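Local coordinates for putative aminotransferase (Actinomadura melliaura, PDB 4ZWV), which probably acts as a pyridoxal 5'-phosphate-dependent sugar aminotransferase, with a putative role in making the aminopentose of the indolocarbazole AT2433, at residues A43-N48 with T255-L260; A168-R171 with S177-N180. One frame throughout, in Å; residues are numbered along the deposited sequence.

Contact 1: residues A43-N48 with T255-L260; sequences AARLGN and TVDEQL
Arg45 and Asp257 join two helices of this DegT/DnrJ/EryC1-family aminotransferase by an inter-helix salt bridge with a bridging water, between side chains that reach for each other from opposite directions. The family has the fold-type I, aspartate aminotransferase-like architecture of pyridoxal phosphate enzymes. The pair illustrates how a long arginine can link helix segments whose backbones stand well apart: the nearest CA atoms across the contact, those of Arg45 and Asp257, are 10.7 Å from each other.

A single guanidinium nitrogen does the gripping. NH1 of Arg45 lies 3.2 Å from OD1 of Asp257 and an equal 3.2 Å from OD2 of Asp257, a fork across both carboxylate oxygens. Both bonds are weak and bent. The guanidinium and carboxylate planes are turned 33° from each other, and OD1 lies at the guanidinium edge. NH2 of Arg45 takes another route, donating over 3.3 Å to a water that also accepts from the backbone N of Asp257. Salt bridge and water together therefore tie the arginine to both the side chain and the backbone of one residue.

What carries the charge this far is the extended arginine chain, straight from CG to NE (chi2 and chi3 both 174°). Because both charged residues are exposed, solvent probably screens the pair and its pull may be modest.

Further out, Arg45 stands near the end of helix 33-46, and Gly47 departs from helical geometry with positive phi. Beneath that end the buried Leu46 packs on Val51, Leu199 and Thr201. On helix 243-273 the buried Val256 rests on Trp166 and supplies the aliphatic neighbour of the ion pair, its CG1 lying 3.9 Å from NH1 of Arg45.

Contact 2: residues A168-R171 with S177-N180; sequences ASYR and SHGN
His178 meets Tyr170 twice, once through the tyrosine's backbone and once through its ring. The tyrosine belongs to beta hairpin 169-174 and the histidine to the loop after it, which leads into strand 181-185 of the main mixed sheet. The pair is a worked example of an imidazole holding a loop against a strand.

From CB, the histidine side chain heads toward the strand, with CG anti to the carbonyl carbon (chi1 -63°). Ring atom CD2 comes first to the tyrosine ring, lying 3.8 Å from CD2 of Tyr170. On the other flank, CE1 of His178 approaches CB of Tyr170 at 4.1 Å. Between them, NE2 makes the decisive contact: it donates to the backbone O of Tyr170 over 3.1 Å. The bond is nearly straight, with an N-H...O angle of 170°, and the oxygen lies close to the imidazole plane. Seen from the acceptor, the donor is tilted 24° from the carbonyl plane. The same nitrogen is 3.6 Å from CD2 of Tyr170, at the edge of the phenol ring. The two rings form an offset edge-to-face pair, the tyrosine edge turned to the histidine face.

This bond requires the proton on NE2, which fixes that tautomer if the ring is neutral. A leucine in place of His178 would probably leave the Tyr170 carbonyl without this donor and the tyrosine edge without its aromatic partner, so that the loop is held less firmly.

The tyrosine is anchored at its far end too, OH bonding to Asp137 and to the backbone N of Asp139, while CG of Arg171 lies 3.7 Å above the centre of the phenol ring. Strand 169-170 is the middle of a small antiparallel sheet, flanked by strands 173-174 and 289-290, and both Tyr170 and His178 rest on Leu138 at the start of helix 138-152.

Overall arrangement
Both contacts are only partly buried, their centres about 14 Å apart, but they differ in chemistry. Contact 1 spans helix 33-46 and the long helix 243-273, distant in sequence, with a solvent-side ion pair and a water, its buried valine lying behind. Contact 2 joins neighbouring parts of the chain, strand 169-170 and the loop before strand 181-185, by a neutral carbonyl acceptor and an aromatic pair with Tyr170 buried. They share no helix or strand. They touch where the residues ending helix 33-46 and following it meet Ser177: its OG packs 3.7 Å from O of Leu46, and nearby Asn48 is bonded to Gly176.

Contact 1: residues A43-N48 with T255-L260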
loop_
_atom_site.group_PDB
_atom_site.type_symbol
_atom_site.label_atom_id
_atom_site.label_comp_id
_atom_site.label_asym_id
_atom_site.label_seq_id
_atom_site.Cartn_x
_atom_site.Cartn_y
_atom_site.Cartn_z
ATOM N N ALA A 43 0.413 15.140 -15.911
ATOM C CA ALA A 43 0.747 16.538 -15.648
ATOM C C ALA A 43 0.236 17.428 -16.768
ATOM O O ALA A 43 -0.324 18.496 -16.509
ATOM C CB ALA A 43 2.248 16.713 -15.485
ATOM N N ALA A 44 0.417 16.975 -18.006
ATOM C CA ALA A 44 -0.002 17.763 -19.166
ATOM C C ALA A 44 -1.519 17.902 -19.208
ATOM O O ALA A 44 -2.041 18.979 -19.501
ATOM C CB ALA A 44 0.511 17.134 -20.454
ATOM N N ARG A 45 -2.225 16.817 -18.909
ATOM C CA ARG A 45 -3.681 16.851 -18.884
ATOM C C ARG A 45 -4.207 17.737 -17.768
ATOM O O ARG A 45 -5.175 18.475 -17.949
ATOM C CB ARG A 45 -4.250 15.439 -18.738
ATOM C CG ARG A 45 -4.195 14.631 -20.016
ATOM C CD ARG A 45 -4.645 13.204 -19.778
ATOM N NE ARG A 45 -4.718 12.475 -21.040
ATOM C CZ ARG A 45 -5.856 12.129 -21.628
ATOM N NH1 ARG A 45 -7.012 12.441 -21.063
ATOM N NH2 ARG A 45 -5.831 11.464 -22.773
ATOM N N LEU A 46 -3.553 17.682 -16.613
ATOM C CA LEU A 46 -4.014 18.417 -15.440
ATOM C C LEU A 46 -3.607 19.889 -15.434
ATOM O O LEU A 46 -4.248 20.705 -14.780
ATOM C CB LEU A 46 -3.482 17.746 -14.169
ATOM C CG LEU A 46 -4.158 16.432 -13.807
ATOM C CD1 LEU A 46 -3.322 15.681 -12.777
ATOM C CD2 LEU A 46 -5.555 16.704 -13.266
ATOM N N GLY A 47 -2.520 20.222 -16.123
ATOM C CA GLY A 47 -1.974 21.565 -16.060
ATOM C C GLY A 47 -1.291 21.861 -14.735
ATOM O O GLY A 47 -1.063 23.019 -14.387
ATOM N N ASN A 48 -0.969 20.803 -13.997
ATOM C CA ASN A 48 -0.196 20.912 -12.761
ATOM C C ASN A 48 1.044 20.039 -12.932
ATOM O O ASN A 48 0.933 18.838 -13.113
ATOM C CB ASN A 48 -1.020 20.467 -11.539
ATOM C CG ASN A 48 -0.279 20.666 -10.216
ATOM O OD1 ASN A 48 0.936 20.832 -10.190
ATOM N ND2 ASN A 48 -1.024 20.652 -9.106
ATOM N N THR A 255 -8.737 6.294 -24.118
ATOM C CA THR A 255 -10.180 6.392 -24.288
ATOM C C THR A 255 -10.919 6.943 -23.079
ATOM O O THR A 255 -12.152 6.987 -23.074
ATOM C CB THR A 255 -10.781 5.027 -24.639
ATOM O OG1 THR A 255 -10.439 4.083 -23.619
ATOM C CG2 THR A 255 -10.244 4.540 -25.976
ATOM N N VAL A 256 -10.193 7.384 -22.058
ATOM C CA VAL A 256 -10.873 7.830 -20.852
ATOM C C VAL A 256 -11.727 9.072 -21.129
ATOM O O VAL A 256 -12.798 9.222 -20.547
ATOM C CB VAL A 256 -9.876 8.094 -19.693
ATOM C CG1 VAL A 256 -8.932 9.242 -20.018
ATOM C CG2 VAL A 256 -10.627 8.342 -18.390
ATOM N N ASP A 257 -11.286 9.929 -22.047
ATOM C CA ASP A 257 -12.048 11.139 -22.379
ATOM C C ASP A 257 -13.416 10.814 -22.995
ATOM O O ASP A 257 -14.421 11.442 -22.653
ATOM C CB ASP A 257 -11.262 12.027 -23.344
ATOM C CG ASP A 257 -10.093 12.723 -22.678
ATOM O OD1 ASP A 257 -10.129 12.904 -21.446
ATOM O OD2 ASP A 257 -9.136 13.086 -23.395
ATOM N N GLU A 258 -13.446 9.837 -23.893
ATOM C CA GLU A 258 -14.702 9.424 -24.506
ATOM C C GLU A 258 -15.607 8.770 -23.468
ATOM O O GLU A 258 -16.819 8.983 -23.466
ATOM C CB GLU A 258 -14.453 8.475 -25.683
ATOM C CG GLU A 258 -15.713 7.841 -26.268
ATOM C CD GLU A 258 -16.662 8.838 -26.931
ATOM O OE1 GLU A 258 -16.289 10.016 -27.125
ATOM O OE2 GLU A 258 -17.793 8.429 -27.267
ATOM N N GLN A 259 -15.020 7.992 -22.565
ATOM C CA GLN A 259 -15.826 7.372 -21.532
ATOM C C GLN A 259 -16.447 8.440 -20.621
ATOM O O GLN A 259 -17.614 8.342 -20.252
ATOM C CB GLN A 259 -14.987 6.359 -20.754
ATOM C CG GLN A 259 -14.795 5.055 -21.548
ATOM C CD GLN A 259 -13.401 4.451 -21.433
ATOM O OE1 GLN A 259 -12.912 3.821 -22.377
ATOM N NE2 GLN A 259 -12.760 4.630 -20.281
ATOM N N LEU A 260 -15.665 9.457 -20.279
ATOM C CA LEU A 260 -16.161 10.570 -19.475
ATOM C C LEU A 260 -17.308 11.294 -20.178
ATOM O O LEU A 260 -18.293 11.687 -19.550
ATOM C CB LEU A 260 -15.023 11.544 -19.169
ATOM C CG LEU A 260 -15.271 12.608 -18.106
ATOM C CD1 LEU A 260 -15.817 11.998 -16.812
ATOM C CD2 LEU A 260 -13.973 13.360 -17.841
HETATM O O HOH W 1 -8.711 10.100 -23.552
#

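Contact 2: residues A168-R171 with S177-N180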
loop_
_atom_site.group_PDB
_atom_site.type_symbol
_atom_site.label_atom_id
_atom_site.label_comp_id
_atom_site.label_asym_id
_atom_site.label_seq_id
_atom_site.Cartn_x
_atom_site.Cartn_y
_atom_site.Cartn_z
ATOM N N ALA A 168 -12.807 16.109 -13.694
ATOM C CA ALA A 168 -13.742 17.144 -13.239
ATOM C C ALA A 168 -13.068 18.502 -13.191
ATOM O O ALA A 168 -11.838 18.589 -13.115
ATOM C CB ALA A 168 -14.312 16.792 -11.866
ATOM N N SER A 169 -13.880 19.559 -13.228
ATOM C CA SER A 169 -13.364 20.919 -13.121
ATOM C C SER A 169 -14.321 21.770 -12.305
ATOM O O SER A 169 -15.486 21.420 -12.129
ATOM C CB SER A 169 -13.164 21.543 -14.497
ATOM O OG SER A 169 -14.404 21.652 -15.166
ATOM N N TYR A 170 -13.814 22.896 -11.822
ATOM C CA TYR A 170 -14.605 23.803 -11.008
ATOM C C TYR A 170 -14.214 25.216 -11.379
ATOM O O TYR A 170 -13.034 25.580 -11.328
ATOM C CB TYR A 170 -14.382 23.508 -9.515
ATOM C CG TYR A 170 -14.860 24.607 -8.582
ATOM C CD1 TYR A 170 -16.179 24.663 -8.144
ATOM C CD2 TYR A 170 -13.972 25.579 -8.121
ATOM C CE1 TYR A 170 -16.605 25.668 -7.282
ATOM C CE2 TYR A 170 -14.391 26.590 -7.267
ATOM C CZ TYR A 170 -15.701 26.627 -6.847
ATOM O OH TYR A 170 -16.102 27.615 -5.977
ATOM N N ARG A 171 -15.218 25.983 -11.793
ATOM C CA ARG A 171 -15.056 27.369 -12.208
ATOM C C ARG A 171 -13.931 27.534 -13.223
ATOM O O ARG A 171 -13.146 28.481 -13.178
ATOM C CB ARG A 171 -14.874 28.261 -10.979
ATOM C CG ARG A 171 -16.185 28.313 -10.204
ATOM C CD ARG A 171 -16.247 29.347 -9.105
ATOM N NE ARG A 171 -17.551 29.241 -8.452
ATOM C CZ ARG A 171 -17.875 29.824 -7.302
ATOM N NH1 ARG A 171 -16.993 30.577 -6.660
ATOM N NH2 ARG A 171 -19.090 29.645 -6.798
ATOM N N SER A 177 -5.767 22.042 -9.411
ATOM C CA SER A 177 -5.166 23.357 -9.615
ATOM C C SER A 177 -5.839 24.461 -8.809
ATOM O O SER A 177 -5.820 25.628 -9.214
ATOM C CB SER A 177 -5.198 23.739 -11.102
ATOM O OG SER A 177 -4.310 22.934 -11.861
ATOM N N HIS A 178 -6.408 24.107 -7.659
ATOM C CA HIS A 178 -7.096 25.108 -6.840
ATOM C C HIS A 178 -6.330 25.433 -5.554
ATOM O O HIS A 178 -6.858 26.077 -4.656
ATOM C CB HIS A 178 -8.519 24.640 -6.508
ATOM C CG HIS A 178 -9.392 24.466 -7.711
ATOM N ND1 HIS A 178 -9.475 23.277 -8.402
ATOM C CD2 HIS A 178 -10.211 25.334 -8.353
ATOM C CE1 HIS A 178 -10.311 23.419 -9.418
ATOM N NE2 HIS A 178 -10.776 24.656 -9.406
ATOM N N GLY A 179 -5.069 25.016 -5.475
ATOM C CA GLY A 179 -4.237 25.399 -4.347
ATOM C C GLY A 179 -4.189 24.405 -3.188
ATOM O O GLY A 179 -3.526 24.664 -2.178
ATOM N N ASN A 180 -4.921 23.298 -3.313
ATOM C CA ASN A 180 -4.919 22.238 -2.312
ATOM C C ASN A 180 -4.258 20.988 -2.854
ATOM O O ASN A 180 -4.276 20.746 -4.067
ATOM C CB ASN A 180 -6.338 21.855 -1.875
ATOM C CG ASN A 180 -7.172 23.041 -1.492
ATOM O OD1 ASN A 180 -6.762 23.862 -0.667
ATOM N ND2 ASN A 180 -8.353 23.155 -2.103
#